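Restriction endonuclease LpnPI (Legionella pneumophila subsp. pneumophila str. Philadelphia 1, PDB 4RZL) probably binds DNA carrying modified cytosine through this N-terminal recognition domain, as part of a modification-dependent restriction endonuclease that cuts DNA. Local coordinates at residues 152-166 / 181-193. Sequence-based numbering, arbitrary orientation.
Sequences VAVPGYPGLSATDDL and YRAIFTILNIPMV
Ile184 is held at both backbone atoms by the two ends of one loop: Gly156 N bonds to Ile184 O, and Asp165 O takes Ile184 N at 2.8 Å. Thr186 OG1 donates to Gly156 O at 2.6 Å, just past the end of strand 152-155, the hydroxyl standing 27° out of the Gly156 carbonyl plane; chi1 of -58° puts OG1 beside the backbone N, where it also reaches Tyr157 CA. Two residues earlier on the first strand, Val154 pairs with Thr186, each N bonding to the other's O. After Pro155 the chain leaves the strand and makes a type II turn from Tyr157 to Leu160. Ile184 CD1 and CG2 both pack on Leu160 CD1, the side chains crossing at about a right angle, and CG2 also reaches Tyr157 CB. Leu166 then pairs with Ala183 and sets CG over one face of the Tyr181 ring, a CH-pi contact. Val152 CG2 packs on Ile190 CD1 and Val193 CG2. In this sheet, consistent with an SRA-type (PUA-clan) recognition domain, strand 176-187 takes strands 147-155 and 166-173 along one edge and strand 87-91 along the other, while Phe116 of helix 108-119 meets Phe185 edge-to-face.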
# COMPACT_ATOMS: atom_id res chain seq x y z
N VAL A 152 3.33 -4.75 4.90
CA VAL A 152 2.13 -4.24 5.55
C VAL A 152 2.49 -2.88 6.14
O VAL A 152 3.51 -2.76 6.82
CB VAL A 152 1.64 -5.16 6.70
CG1 VAL A 152 0.31 -4.64 7.28
CG2 VAL A 152 1.52 -6.61 6.24
N ALA A 153 1.65 -1.88 5.91
CA ALA A 153 2.01 -0.52 6.31
C ALA A 153 0.92 0.14 7.15
O ALA A 153 -0.25 -0.27 7.11
CB ALA A 153 2.30 0.34 5.08
N VAL A 154 1.32 1.16 7.91
CA VAL A 154 0.37 1.96 8.67
C VAL A 154 0.71 3.43 8.48
O VAL A 154 1.88 3.76 8.26
CB VAL A 154 0.37 1.61 10.18
CG1 VAL A 154 -0.02 0.14 10.37
CG2 VAL A 154 1.73 1.92 10.83
N PRO A 155 -0.31 4.30 8.56
CA PRO A 155 -0.11 5.74 8.36
C PRO A 155 0.79 6.36 9.42
O PRO A 155 0.67 6.02 10.59
CB PRO A 155 -1.54 6.32 8.47
CG PRO A 155 -2.46 5.13 8.17
CD PRO A 155 -1.73 3.95 8.76
N GLY A 156 1.66 7.27 8.99
CA GLY A 156 2.51 8.00 9.91
C GLY A 156 3.85 7.32 10.09
O GLY A 156 4.12 6.25 9.52
N TYR A 157 4.70 7.94 10.90
CA TYR A 157 6.05 7.43 11.13
C TYR A 157 6.54 7.96 12.48
O TYR A 157 6.29 9.12 12.79
CB TYR A 157 7.00 7.83 9.99
CG TYR A 157 8.30 7.07 10.05
CD1 TYR A 157 8.42 5.82 9.45
CD2 TYR A 157 9.40 7.56 10.74
CE1 TYR A 157 9.59 5.09 9.53
CE2 TYR A 157 10.58 6.84 10.83
CZ TYR A 157 10.67 5.61 10.22
OH TYR A 157 11.83 4.88 10.30
N PRO A 158 7.22 7.12 13.28
CA PRO A 158 7.71 7.61 14.58
C PRO A 158 8.56 8.86 14.45
O PRO A 158 9.49 8.89 13.63
CB PRO A 158 8.53 6.43 15.14
CG PRO A 158 8.72 5.47 13.99
CD PRO A 158 7.56 5.70 13.05
N GLY A 159 8.21 9.90 15.19
CA GLY A 159 8.95 11.16 15.15
C GLY A 159 8.45 12.17 14.12
O GLY A 159 8.91 13.31 14.11
N LEU A 160 7.52 11.77 13.26
CA LEU A 160 6.93 12.70 12.30
C LEU A 160 5.59 13.24 12.79
O LEU A 160 4.71 12.47 13.18
CB LEU A 160 6.73 12.06 10.92
CG LEU A 160 7.93 11.77 10.02
CD1 LEU A 160 7.41 11.40 8.65
CD2 LEU A 160 8.87 12.96 9.95
N SER A 161 5.43 14.56 12.75
CA SER A 161 4.19 15.19 13.17
C SER A 161 3.06 14.97 12.17
O SER A 161 3.29 14.52 11.05
CB SER A 161 4.39 16.70 13.37
OG SER A 161 4.72 17.31 12.13
N ALA A 162 1.84 15.29 12.58
CA ALA A 162 0.69 15.19 11.70
C ALA A 162 0.76 16.25 10.61
O ALA A 162 0.13 16.13 9.57
CB ALA A 162 -0.61 15.31 12.50
N THR A 163 1.56 17.28 10.84
CA THR A 163 1.79 18.32 9.84
C THR A 163 2.68 17.78 8.73
O THR A 163 2.54 18.17 7.57
CB THR A 163 2.44 19.58 10.46
OG1 THR A 163 1.49 20.25 11.29
CG2 THR A 163 2.89 20.54 9.37
N ASP A 164 3.59 16.87 9.07
CA ASP A 164 4.58 16.41 8.09
C ASP A 164 4.28 15.08 7.37
O ASP A 164 4.82 14.83 6.30
CB ASP A 164 5.95 16.30 8.76
CG ASP A 164 6.49 17.65 9.23
OD1 ASP A 164 6.08 18.69 8.68
OD2 ASP A 164 7.34 17.66 10.14
N ASP A 165 3.45 14.21 7.95
CA ASP A 165 3.31 12.87 7.36
C ASP A 165 2.20 12.80 6.29
O ASP A 165 2.06 11.78 5.61
CB ASP A 165 3.08 11.81 8.46
CG ASP A 165 1.83 12.05 9.27
OD1 ASP A 165 1.03 12.95 8.92
OD2 ASP A 165 1.61 11.29 10.25
N LEU A 166 1.40 13.86 6.18
CA LEU A 166 0.45 14.00 5.08
C LEU A 166 0.40 15.46 4.67
O LEU A 166 -0.21 16.28 5.34
CB LEU A 166 -0.95 13.52 5.46
CG LEU A 166 -1.96 13.56 4.30
CD1 LEU A 166 -1.52 12.63 3.18
CD2 LEU A 166 -3.38 13.20 4.75
N TYR A 181 -1.61 14.81 -2.43
CA TYR A 181 -1.03 14.42 -1.15
C TYR A 181 0.32 13.74 -1.30
O TYR A 181 0.54 12.94 -2.21
CB TYR A 181 -1.98 13.49 -0.39
CG TYR A 181 -3.06 14.21 0.38
CD1 TYR A 181 -2.77 15.30 1.20
CD2 TYR A 181 -4.38 13.81 0.27
CE1 TYR A 181 -3.77 15.96 1.90
CE2 TYR A 181 -5.39 14.46 0.96
CZ TYR A 181 -5.08 15.53 1.77
OH TYR A 181 -6.09 16.15 2.46
N ARG A 182 1.22 14.09 -0.40
CA ARG A 182 2.42 13.30 -0.15
C ARG A 182 2.22 12.65 1.22
O ARG A 182 2.11 13.35 2.23
CB ARG A 182 3.67 14.18 -0.18
CG ARG A 182 4.96 13.49 0.19
CD ARG A 182 6.05 14.55 0.21
NE ARG A 182 7.38 14.03 0.42
CZ ARG A 182 7.99 14.00 1.60
NH1 ARG A 182 7.36 14.44 2.68
NH2 ARG A 182 9.23 13.52 1.69
N ALA A 183 2.12 11.33 1.23
CA ALA A 183 1.77 10.60 2.45
C ALA A 183 2.92 9.71 2.89
O ALA A 183 3.51 9.02 2.08
CB ALA A 183 0.50 9.75 2.22
N ILE A 184 3.20 9.70 4.20
CA ILE A 184 4.31 8.92 4.73
C ILE A 184 3.80 7.77 5.62
O ILE A 184 2.99 7.99 6.52
CB ILE A 184 5.30 9.82 5.51
CG1 ILE A 184 5.78 10.96 4.61
CG2 ILE A 184 6.48 9.00 6.09
CD1 ILE A 184 6.95 11.77 5.17
N PHE A 185 4.25 6.56 5.33
CA PHE A 185 3.80 5.36 6.03
C PHE A 185 4.95 4.64 6.71
O PHE A 185 6.10 4.78 6.29
CB PHE A 185 3.12 4.38 5.06
CG PHE A 185 1.88 4.92 4.41
CD1 PHE A 185 1.95 5.68 3.25
CD2 PHE A 185 0.63 4.67 4.96
CE1 PHE A 185 0.79 6.17 2.65
CE2 PHE A 185 -0.53 5.16 4.37
CZ PHE A 185 -0.45 5.90 3.21
N THR A 186 4.62 3.84 7.72
CA THR A 186 5.56 2.95 8.39
C THR A 186 5.37 1.52 7.90
O THR A 186 4.25 1.02 7.88
CB THR A 186 5.37 2.95 9.92
OG1 THR A 186 5.53 4.28 10.42
CG2 THR A 186 6.36 1.98 10.60
N ILE A 187 6.46 0.86 7.52
CA ILE A 187 6.37 -0.54 7.17
C ILE A 187 6.55 -1.38 8.44
O ILE A 187 7.55 -1.25 9.15
CB ILE A 187 7.40 -0.94 6.10
CG1 ILE A 187 7.18 -0.10 4.83
CG2 ILE A 187 7.28 -2.42 5.76
CD1 ILE A 187 8.13 -0.42 3.71
N LEU A 188 5.57 -2.23 8.72
CA LEU A 188 5.60 -3.05 9.94
C LEU A 188 6.53 -4.27 9.83
O LEU A 188 6.73 -4.83 8.75
CB LEU A 188 4.19 -3.53 10.27
CG LEU A 188 3.16 -2.45 10.56
CD1 LEU A 188 1.79 -3.09 10.75
CD2 LEU A 188 3.57 -1.64 11.80
N ASN A 189 7.06 -4.69 10.97
CA ASN A 189 7.88 -5.89 11.04
C ASN A 189 7.00 -7.14 10.89
O ASN A 189 6.75 -7.86 11.85
CB ASN A 189 8.67 -5.92 12.35
CG ASN A 189 9.62 -7.11 12.44
OD1 ASN A 189 9.90 -7.78 11.45
ND2 ASN A 189 10.11 -7.37 13.64
N ILE A 190 6.53 -7.36 9.67
CA ILE A 190 5.74 -8.53 9.32
C ILE A 190 6.39 -9.14 8.10
O ILE A 190 6.27 -8.60 7.00
CB ILE A 190 4.28 -8.19 9.00
CG1 ILE A 190 3.58 -7.60 10.23
CG2 ILE A 190 3.55 -9.41 8.44
CD1 ILE A 190 2.14 -7.17 9.98
N PRO A 191 7.13 -10.25 8.28
CA PRO A 191 7.83 -10.84 7.13
C PRO A 191 6.89 -11.54 6.14
O PRO A 191 7.27 -11.72 4.99
CB PRO A 191 8.79 -11.86 7.77
CG PRO A 191 8.18 -12.15 9.15
CD PRO A 191 7.50 -10.88 9.57
N MET A 192 5.70 -11.91 6.59
CA MET A 192 4.79 -12.69 5.75
C MET A 192 3.33 -12.52 6.14
O MET A 192 2.97 -12.56 7.33
CB MET A 192 5.14 -14.19 5.83
CG MET A 192 4.21 -15.07 5.01
SD MET A 192 4.52 -16.83 5.22
CE MET A 192 3.54 -17.14 6.68
N VAL A 193 2.48 -12.33 5.14
CA VAL A 193 1.04 -12.42 5.36
C VAL A 193 0.56 -13.76 4.79
O VAL A 193 0.70 -14.00 3.59
CB VAL A 193 0.29 -11.27 4.70
CG1 VAL A 193 -1.21 -11.37 5.03
CG2 VAL A 193 0.88 -9.94 5.17
O HOH W 1 5.43 -5.89 6.47
O HOH W 2 4.44 14.20 3.64
O HOH W 3 7.18 15.39 5.25